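Local coordinates for DUF7790 domain-containing protein (Leptospira interrogans serogroup Icterohaemorrhagiae serovar copenhageni, PDB 6ULO) that is of unknown function but is a probable membrane-associated protein whose domain is probably related to the NAD(P)-binding Rossmann folds, at residues Asp54-His59 / Leu76-Trp81; Gln61-Val66 / Val218-Phe223; Ser248-Arg253 / Tyr278-Ile283. All coordinates share one frame; numbering follows the deposited sequence.

The three contacts illustrate how a Rossmann-like sheet is built outward from its middle. Contact 2 lies at the start of the central strands, contact 3 continues the same sheet where it turns antiparallel, and contact 1 packs two helical segments over it. The centres of contacts 2 and 3 are about 9 Å apart, and Ile221 O probably accepts a hydrogen bond from Val252 N (2.9 Å). Contacts 1 and 2, about 10 Å apart between centres, meet through a probable bond from Asn62 N to Trp81 O (3.0 Å). Between contacts 1 and 3, about 12 Å apart, Leu56 CD1 lies 3.6 Å from Val252 CG1. No active site is known.

Contact 1 of 3, residues Asp54-His59 / Leu76-Trp81; sequences DLLIPH and LTIAAW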
loop_
_atom_site.group_PDB
_atom_site.type_symbol
_atom_site.label_atom_id
_atom_site.label_comp_id
_atom_site.label_asym_id
_atom_site.label_seq_id
_atom_site.Cartn_x
_atom_site.Cartn_y
_atom_site.Cartn_z
ATOM N N ASP A 54 -13.455 0.305 1.718
ATOM C CA ASP A 54 -14.133 1.042 2.765
ATOM C C ASP A 54 -14.470 0.183 3.976
ATOM O O ASP A 54 -14.645 0.726 5.071
ATOM C CB ASP A 54 -15.419 1.694 2.235
ATOM C CG ASP A 54 -16.392 0.704 1.608
ATOM O OD1 ASP A 54 -16.015 0.010 0.624
ATOM O OD2 ASP A 54 -17.539 0.623 2.092
ATOM N N LEU A 55 -14.555 -1.145 3.816
ATOM C CA LEU A 55 -14.785 -1.999 4.981
ATOM C C LEU A 55 -13.655 -1.889 5.991
ATOM O O LEU A 55 -13.833 -2.247 7.156
ATOM C CB LEU A 55 -14.926 -3.453 4.549
ATOM C CG LEU A 55 -16.154 -3.725 3.670
ATOM C CD1 LEU A 55 -16.063 -5.167 3.143
ATOM C CD2 LEU A 55 -17.453 -3.512 4.452
ATOM N N LEU A 56 -12.485 -1.411 5.572
ATOM C CA LEU A 56 -11.347 -1.283 6.476
ATOM C C LEU A 56 -11.445 -0.068 7.375
ATOM O O LEU A 56 -10.727 -0.015 8.382
ATOM C CB LEU A 56 -10.066 -1.158 5.656
ATOM C CG LEU A 56 -9.733 -2.354 4.765
ATOM C CD1 LEU A 56 -8.555 -2.020 3.888
ATOM C CD2 LEU A 56 -9.494 -3.624 5.598
ATOM N N ILE A 57 -12.259 0.942 7.007
ATOM C CA ILE A 57 -12.237 2.218 7.726
ATOM C C ILE A 57 -12.280 2.074 9.241
ATOM O O ILE A 57 -11.427 2.655 9.912
ATOM C CB ILE A 57 -13.297 3.175 7.175
ATOM C CG1 ILE A 57 -12.978 3.555 5.724
ATOM C CG2 ILE A 57 -13.387 4.430 8.087
ATOM C CD1 ILE A 57 -14.137 4.278 5.040
ATOM N N PRO A 58 -13.222 1.352 9.834
ATOM C CA PRO A 58 -13.278 1.324 11.308
ATOM C C PRO A 58 -12.076 0.653 11.934
ATOM O O PRO A 58 -11.783 0.928 13.101
ATOM C CB PRO A 58 -14.569 0.555 11.623
ATOM C CG PRO A 58 -15.074 0.006 10.325
ATOM C CD PRO A 58 -14.393 0.715 9.194
ATOM N N HIS A 59 -11.389 -0.217 11.193
ATOM C CA HIS A 59 -10.187 -0.883 11.692
ATOM C C HIS A 59 -8.941 -0.023 11.591
ATOM O O HIS A 59 -8.113 -0.028 12.513
ATOM C CB HIS A 59 -9.990 -2.180 10.920
ATOM C CG HIS A 59 -11.122 -3.128 11.097
ATOM N ND1 HIS A 59 -11.285 -3.864 12.249
ATOM C CD2 HIS A 59 -12.178 -3.421 10.299
ATOM C CE1 HIS A 59 -12.389 -4.575 12.148
ATOM N NE2 HIS A 59 -12.947 -4.328 10.978
ATOM N N LEU A 76 -2.472 4.806 -0.568
ATOM C CA LEU A 76 -2.709 6.193 -0.183
ATOM C C LEU A 76 -4.101 6.340 0.424
ATOM O O LEU A 76 -4.296 7.087 1.388
ATOM C CB LEU A 76 -2.491 7.115 -1.383
ATOM C CG LEU A 76 -1.124 6.919 -2.043
ATOM C CD1 LEU A 76 -0.989 7.877 -3.207
ATOM C CD2 LEU A 76 0.051 7.121 -1.104
ATOM N N THR A 77 -5.092 5.611 -0.117
ATOM C CA THR A 77 -6.410 5.604 0.507
ATOM C C THR A 77 -6.321 5.152 1.959
ATOM O O THR A 77 -6.850 5.824 2.867
ATOM C CB THR A 77 -7.338 4.701 -0.287
ATOM O OG1 THR A 77 -7.501 5.294 -1.576
ATOM C CG2 THR A 77 -8.707 4.547 0.381
ATOM N N ILE A 78 -5.666 4.008 2.205
ATOM C CA ILE A 78 -5.679 3.468 3.557
ATOM C C ILE A 78 -4.849 4.351 4.486
ATOM O O ILE A 78 -5.232 4.606 5.638
ATOM C CB ILE A 78 -5.168 2.020 3.543
ATOM C CG1 ILE A 78 -6.024 1.138 2.627
ATOM C CG2 ILE A 78 -5.078 1.466 4.944
ATOM C CD1 ILE A 78 -5.442 -0.278 2.386
ATOM N N ALA A 79 -3.694 4.840 3.994
ATOM C CA ALA A 79 -2.819 5.686 4.812
ATOM C C ALA A 79 -3.495 6.995 5.196
ATOM O O ALA A 79 -3.259 7.519 6.296
ATOM C CB ALA A 79 -1.519 5.976 4.074
ATOM N N ALA A 80 -4.324 7.568 4.305
ATOM C CA ALA A 80 -5.032 8.787 4.681
ATOM C C ALA A 80 -6.021 8.509 5.808
ATOM O O ALA A 80 -6.158 9.308 6.738
ATOM C CB ALA A 80 -5.737 9.385 3.457
ATOM N N TRP A 81 -6.747 7.385 5.723
ATOM C CA TRP A 81 -7.654 7.016 6.813
ATOM C C TRP A 81 -6.886 6.830 8.112
ATOM O O TRP A 81 -7.354 7.223 9.194
ATOM C CB TRP A 81 -8.364 5.714 6.458
ATOM C CG TRP A 81 -9.315 5.794 5.304
ATOM C CD1 TRP A 81 -9.902 6.920 4.806
ATOM C CD2 TRP A 81 -9.756 4.715 4.477
ATOM N NE1 TRP A 81 -10.723 6.609 3.724
ATOM C CE2 TRP A 81 -10.647 5.256 3.515
ATOM C CE3 TRP A 81 -9.509 3.339 4.468
ATOM C CZ2 TRP A 81 -11.293 4.457 2.574
ATOM C CZ3 TRP A 81 -10.114 2.546 3.504
ATOM C CH2 TRP A 81 -11.020 3.099 2.599
#
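Ile57 sits squarely on the indole of Trp81, where the short helical turn before the first strand of a Rossmann-like alpha/beta fold meets the helix 74-82. That helix belongs to the beta-alpha-beta crossover from strand 66-69 to strand 86-91, so the contact is one of helix against helix on one side of the sheet. The tight part is a CH-pi interaction: Ile57 CG1 stands 3.4 Å from the centroid of the six-membered ring of Trp81 and only 3° off its normal. Because chi1 of Ile57 (-65°) sets CG1 opposite the carbonyl carbon, this branch, rather than CG2, reaches the ring, and Ile57 CD1 follows on the same face, above the CE2-CZ2 bond, 3.8 Å from Trp81 CZ2. The two side chains cross at about a right angle. Nearer the sheet, at Leu56, the fit loosens into plain methyl contact, with Leu56 CD1 3.9 Å from Ile78 CD1, while Leu56 CB keeps 4.3 Å from Trp81 CZ3. Its other methyl, CD2, packs on Val280 of strand 277-282.

The more solvent-facing end is at partly exposed Asp54. There a single backbone atom does the touching, Asp54 CA lying 3.7 Å from Trp81 CH2 at an oblique approach, and the carboxylate leads away to a salt bridge with Arg52. No hydrogen bond joins the two segments; the polar need of the buried indole is met from outside, by NE1 bonding to Lys170 O. The ring is thus held at its pyrrole nitrogen and pressed on one face by Ile57, while on the opposite face its own helix contributes a carbonyl: Thr77 O lies 3.4 Å above the Trp81 ring plane, offset toward the rim.

Contact 2 of 3, residues Gln61-Val66 / Val218-Phe223; sequences QNLGNV and VGIIYF
Val66 O is gripped by two consecutive backbone amides of the strand 218-222. Gly219 N bonds to Val66 O at 2.7 Å, arriving in the carbonyl plane on a lone pair; Ile220 N adds a weak bond to Val66 O at 3.3 Å. The two can converge because Gly219 leaves the extended conformation: its psi of -35° turns the next N-H, that of Ile220, toward the same oxygen. Val66 pairs in parallel with Val218, so the contact opens the junction between the first and fourth strands, the two that meet in the middle of a Rossmann-like sheet. It lies at the starting ends of these strands, whereas dinucleotides in related Rossmann folds bind at the opposite, C-terminal ends.

Before the bridge, the loop 61-66 wraps around Gly219, bent there by positive phi at both Gly64 and Asn65. Gly64 O faces Gly219 CA at 3.6 Å in a nearly straight CA-H...O contact (171° at the hydrogen), a place it can take since Gly219 carries no side chain. Asn65 brings its CB to 3.5 Å from Gly219 N, covering that amide with carbon. Earlier in the loop, Leu63 lies across Ile220, its CD1 3.9 Å from Ile220 CG1, and Ile220 goes on to pack against Ile78 and Ala82 of the helix 74-82.

The polar links across this contact are thus made by backbone atoms, and side chains supply apolar cover. With amides converging on one carbonyl beside a glycine, the junction rests on chain shape more than on side-chain polarity.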
loop_
_atom_site.group_PDB
_atom_site.type_symbol
_atom_site.label_atom_id
_atom_site.label_comp_id
_atom_site.label_asym_id
_atom_site.label_seq_id
_atom_site.Cartn_x
_atom_site.Cartn_y
_atom_site.Cartn_z
ATOM N N GLN A 61 -8.730 3.460 10.853
ATOM C CA GLN A 61 -8.782 4.901 11.055
ATOM C C GLN A 61 -7.928 5.315 12.249
ATOM O O GLN A 61 -7.974 4.706 13.328
ATOM C CB GLN A 61 -10.220 5.388 11.218
ATOM C CG GLN A 61 -10.969 4.796 12.388
ATOM C CD GLN A 61 -12.410 5.234 12.384
ATOM O OE1 GLN A 61 -12.782 6.127 11.622
ATOM N NE2 GLN A 61 -13.239 4.605 13.217
ATOM N N ASN A 62 -7.087 6.333 12.027
ATOM C CA ASN A 62 -6.275 6.945 13.077
ATOM C C ASN A 62 -5.228 6.025 13.690
ATOM O O ASN A 62 -4.662 6.371 14.718
ATOM C CB ASN A 62 -7.142 7.566 14.169
ATOM C CG ASN A 62 -8.048 8.613 13.620
ATOM O OD1 ASN A 62 -7.640 9.418 12.791
ATOM N ND2 ASN A 62 -9.301 8.604 14.059
ATOM N N LEU A 63 -4.891 4.882 13.078
ATOM C CA LEU A 63 -3.818 4.053 13.648
ATOM C C LEU A 63 -2.464 4.753 13.660
ATOM O O LEU A 63 -1.629 4.452 14.523
ATOM C CB LEU A 63 -3.703 2.734 12.888
ATOM C CG LEU A 63 -4.779 1.716 13.173
ATOM C CD1 LEU A 63 -4.497 0.484 12.341
ATOM C CD2 LEU A 63 -4.843 1.368 14.640
ATOM N N GLY A 64 -2.218 5.656 12.709
ATOM C CA GLY A 64 -1.003 6.452 12.676
ATOM C C GLY A 64 0.225 5.565 12.495
ATOM O O GLY A 64 0.173 4.470 11.915
ATOM N N ASN A 65 1.356 6.059 13.001
ATOM C CA ASN A 65 2.636 5.375 12.849
ATOM C C ASN A 65 3.007 5.200 11.382
ATOM O O ASN A 65 2.473 5.924 10.529
ATOM C CB ASN A 65 2.652 4.063 13.637
ATOM C CG ASN A 65 2.618 4.319 15.141
ATOM O OD1 ASN A 65 3.477 5.006 15.675
ATOM N ND2 ASN A 65 1.622 3.805 15.809
ATOM N N VAL A 66 3.938 4.304 11.065
ATOM C CA VAL A 66 4.426 4.187 9.689
ATOM C C VAL A 66 3.538 3.231 8.897
ATOM O O VAL A 66 3.016 2.240 9.426
ATOM C CB VAL A 66 5.921 3.784 9.678
ATOM C CG1 VAL A 66 6.443 3.572 8.258
ATOM C CG2 VAL A 66 6.731 4.855 10.405
ATOM N N VAL A 218 5.818 0.513 12.897
ATOM C CA VAL A 218 4.837 0.274 11.838
ATOM C C VAL A 218 3.444 0.289 12.446
ATOM O O VAL A 218 3.190 -0.391 13.449
ATOM C CB VAL A 218 5.105 -1.069 11.134
ATOM C CG1 VAL A 218 4.017 -1.362 10.088
ATOM C CG2 VAL A 218 6.466 -1.079 10.505
ATOM N N GLY A 219 2.538 1.062 11.823
ATOM C CA GLY A 219 1.130 1.022 12.162
ATOM C C GLY A 219 0.271 0.129 11.299
ATOM O O GLY A 219 -0.702 -0.477 11.785
ATOM N N ILE A 220 0.610 0.049 10.015
ATOM C CA ILE A 220 -0.121 -0.800 9.078
ATOM C C ILE A 220 0.876 -1.405 8.109
ATOM O O ILE A 220 1.742 -0.693 7.580
ATOM C CB ILE A 220 -1.157 0.010 8.263
ATOM C CG1 ILE A 220 -2.276 0.568 9.155
ATOM C CG2 ILE A 220 -1.759 -0.890 7.133
ATOM C CD1 ILE A 220 -3.242 1.452 8.439
ATOM N N ILE A 221 0.743 -2.706 7.849
ATOM C CA ILE A 221 1.393 -3.320 6.703
ATOM C C ILE A 221 0.321 -3.939 5.811
ATOM O O ILE A 221 -0.518 -4.721 6.284
ATOM C CB ILE A 221 2.530 -4.291 7.096
ATOM C CG1 ILE A 221 3.279 -4.736 5.848
ATOM C CG2 ILE A 221 2.030 -5.478 7.941
ATOM C CD1 ILE A 221 4.639 -5.330 6.149
ATOM N N TYR A 222 0.303 -3.547 4.534
ATOM C CA TYR A 222 -0.705 -3.994 3.577
ATOM C C TYR A 222 -0.070 -4.949 2.575
ATOM O O TYR A 222 0.917 -4.603 1.911
ATOM C CB TYR A 222 -1.306 -2.773 2.864
ATOM C CG TYR A 222 -2.128 -3.112 1.616
ATOM C CD1 TYR A 222 -3.473 -3.537 1.710
ATOM C CD2 TYR A 222 -1.569 -3.010 0.354
ATOM C CE1 TYR A 222 -4.208 -3.814 0.557
ATOM C CE2 TYR A 222 -2.321 -3.273 -0.794
ATOM C CZ TYR A 222 -3.634 -3.682 -0.679
ATOM O OH TYR A 222 -4.329 -3.962 -1.819
ATOM N N PHE A 223 -0.633 -6.151 2.471
ATOM C CA PHE A 223 -0.150 -7.194 1.578
ATOM C C PHE A 223 -1.021 -7.416 0.356
ATOM O O PHE A 223 -0.697 -8.289 -0.437
ATOM C CB PHE A 223 -0.037 -8.529 2.305
ATOM C CG PHE A 223 0.956 -8.525 3.440
ATOM C CD1 PHE A 223 2.273 -8.099 3.254
ATOM C CD2 PHE A 223 0.578 -8.969 4.715
ATOM C CE1 PHE A 223 3.195 -8.146 4.319
ATOM C CE2 PHE A 223 1.498 -9.016 5.768
ATOM C CZ PHE A 223 2.789 -8.608 5.565
#

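Contact 3 of 3, residues Ser248-Arg253 / Tyr278-Ile283; sequences SSLVVR and YCVQKI
Val280 lies between Leu250 and Val252 on one face of the antiparallel pair formed by strands 249-255 and 277-282, the place where this Rossmann-like sheet gives up its parallel order. Val280 CB is 4.1 Å from Leu250 CD1, and Val280 CG1 is 4.3 Å from Val252 CG2, a modest apolar patch. On the other face Val251 CG2 approaches Ile283 CG1 at 4.0 Å, extending the hydrophobic cover toward the helix 283-291.

Around this centre the backbones pair regularly. Val251 and Gln281 form one hydrogen-bonded pair and Arg253 and Cys279 the next, with Leu250-Lys282 and Val252-Val280 as the non-hydrogen-bonded ones. At the helix start, where Lys282 occupies the N-cap position, Ile283 N bonds to Ser249 O at 2.9 Å, with the donor well above the carbonyl plane. The chain is therefore still bonded to the neighbouring strand as it enters the helix.

The polar edge is made by Arg253. Its CG takes the crowded position between backbone N and carbonyl carbon (chi1 65°), and a further bend at chi3 folds the guanidinium back along the sheet. Val251 CG1 lies 3.7 Å above the Arg253 guanidinium plane, offset toward its rim. Arg253 grips Gln281 OE1 end-on, with NH1 at 2.8 Å and NH2 at 3.1 Å, though the amide plane is turned 63° from that of the guanidinium. A salt bridge from NE to Glu227 and a cation-pi contact with Phe286 further restrain the group, while Gln281 NE2 is held by Asn285 OD1. In the guanidinium plane, Arg253 NH1 also makes a weak hydrogen bond to Cys279 SG, at 3.6 Å.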
loop_
_atom_site.group_PDB
_atom_site.type_symbol
_atom_site.label_atom_id
_atom_site.label_comp_id
_atom_site.label_asym_id
_atom_site.label_seq_id
_atom_site.Cartn_x
_atom_site.Cartn_y
_atom_site.Cartn_z
ATOM N N SER A 248 -1.564 -1.554 18.557
ATOM C CA SER A 248 -2.742 -1.500 17.697
ATOM C C SER A 248 -2.419 -1.756 16.231
ATOM O O SER A 248 -3.330 -1.844 15.419
ATOM C CB SER A 248 -3.406 -0.132 17.820
ATOM O OG SER A 248 -2.505 0.868 17.383
ATOM N N SER A 249 -1.152 -1.941 15.887
ATOM C CA SER A 249 -0.723 -2.064 14.494
ATOM C C SER A 249 -1.420 -3.237 13.815
ATOM O O SER A 249 -1.567 -4.306 14.421
ATOM C CB SER A 249 0.790 -2.318 14.450
ATOM O OG SER A 249 1.515 -1.299 15.121
ATOM N N LEU A 250 -1.805 -3.062 12.536
ATOM C CA LEU A 250 -2.555 -4.074 11.785
ATOM C C LEU A 250 -1.866 -4.486 10.491
ATOM O O LEU A 250 -1.264 -3.655 9.790
ATOM C CB LEU A 250 -3.950 -3.546 11.368
ATOM C CG LEU A 250 -4.939 -3.316 12.485
ATOM C CD1 LEU A 250 -6.266 -2.826 11.904
ATOM C CD2 LEU A 250 -5.140 -4.601 13.294
ATOM N N VAL A 251 -1.978 -5.777 10.187
ATOM C CA VAL A 251 -1.894 -6.311 8.831
ATOM C C VAL A 251 -3.220 -6.079 8.134
ATOM O O VAL A 251 -4.280 -6.324 8.727
ATOM C CB VAL A 251 -1.624 -7.829 8.870
ATOM C CG1 VAL A 251 -1.675 -8.434 7.470
ATOM C CG2 VAL A 251 -0.309 -8.175 9.583
ATOM N N VAL A 252 -3.180 -5.682 6.869
ATOM C CA VAL A 252 -4.332 -5.676 5.989
ATOM C C VAL A 252 -4.037 -6.605 4.816
ATOM O O VAL A 252 -2.993 -6.488 4.166
ATOM C CB VAL A 252 -4.618 -4.255 5.479
ATOM C CG1 VAL A 252 -5.782 -4.279 4.449
ATOM C CG2 VAL A 252 -4.865 -3.300 6.634
ATOM N N ARG A 253 -4.974 -7.513 4.510
ATOM C CA ARG A 253 -4.809 -8.424 3.382
ATOM C C ARG A 253 -6.186 -8.708 2.791
ATOM O O ARG A 253 -7.231 -8.401 3.384
ATOM C CB ARG A 253 -4.151 -9.761 3.806
ATOM C CG ARG A 253 -5.016 -10.581 4.753
ATOM C CD ARG A 253 -4.504 -11.979 4.974
ATOM N NE ARG A 253 -3.195 -12.024 5.625
ATOM C CZ ARG A 253 -2.987 -12.069 6.938
ATOM N NH1 ARG A 253 -3.998 -12.015 7.794
ATOM N NH2 ARG A 253 -1.733 -12.163 7.411
ATOM N N TYR A 278 -11.891 -9.523 2.865
ATOM C CA TYR A 278 -10.906 -8.636 3.482
ATOM C C TYR A 278 -10.537 -9.189 4.848
ATOM O O TYR A 278 -11.355 -9.848 5.506
ATOM C CB TYR A 278 -11.504 -7.208 3.589
ATOM C CG TYR A 278 -11.722 -6.644 2.212
ATOM C CD1 TYR A 278 -10.813 -5.748 1.650
ATOM C CD2 TYR A 278 -12.820 -7.044 1.429
ATOM C CE1 TYR A 278 -10.989 -5.290 0.351
ATOM C CE2 TYR A 278 -12.993 -6.601 0.131
ATOM C CZ TYR A 278 -12.073 -5.714 -0.396
ATOM O OH TYR A 278 -12.220 -5.279 -1.684
ATOM N N CYS A 279 -9.337 -8.883 5.318
ATOM C CA CYS A 279 -8.897 -9.420 6.595
ATOM C C CYS A 279 -7.926 -8.448 7.259
ATOM O O CYS A 279 -6.987 -7.943 6.620
ATOM C CB CYS A 279 -8.238 -10.777 6.370
ATOM S SG CYS A 279 -7.604 -11.583 7.850
ATOM N N VAL A 280 -8.146 -8.195 8.548
ATOM C CA VAL A 280 -7.178 -7.469 9.371
ATOM C C VAL A 280 -6.708 -8.383 10.505
ATOM O O VAL A 280 -7.391 -9.340 10.890
ATOM C CB VAL A 280 -7.724 -6.130 9.911
ATOM C CG1 VAL A 280 -8.080 -5.254 8.759
ATOM C CG2 VAL A 280 -8.922 -6.363 10.812
ATOM N N GLN A 281 -5.539 -8.064 11.054
ATOM C CA GLN A 281 -4.910 -8.908 12.063
ATOM C C GLN A 281 -3.846 -8.064 12.730
ATOM O O GLN A 281 -3.030 -7.453 12.037
ATOM C CB GLN A 281 -4.248 -10.115 11.388
ATOM C CG GLN A 281 -3.427 -11.001 12.303
ATOM C CD GLN A 281 -2.875 -12.229 11.596
ATOM O OE1 GLN A 281 -2.794 -12.269 10.352
ATOM N NE2 GLN A 281 -2.501 -13.241 12.383
ATOM N N LYS A 282 -3.809 -8.032 14.050
ATOM C CA LYS A 282 -2.716 -7.279 14.674
ATOM C C LYS A 282 -1.369 -7.834 14.225
ATOM O O LYS A 282 -1.187 -9.052 14.136
ATOM C CB LYS A 282 -2.834 -7.318 16.204
ATOM C CG LYS A 282 -3.893 -6.353 16.763
ATOM C CD LYS A 282 -3.948 -6.363 18.275
ATOM C CE LYS A 282 -4.834 -5.243 18.806
ATOM N NZ LYS A 282 -4.947 -5.264 20.282
ATOM N N ILE A 283 -0.411 -6.937 13.935
ATOM C CA ILE A 283 0.909 -7.429 13.518
ATOM C C ILE A 283 1.543 -8.290 14.606
ATOM O O ILE A 283 2.183 -9.308 14.314
ATOM C CB ILE A 283 1.848 -6.291 13.083
ATOM C CG1 ILE A 283 1.213 -5.414 12.019
ATOM C CG2 ILE A 283 3.108 -6.875 12.517
ATOM C CD1 ILE A 283 2.105 -4.270 11.547
#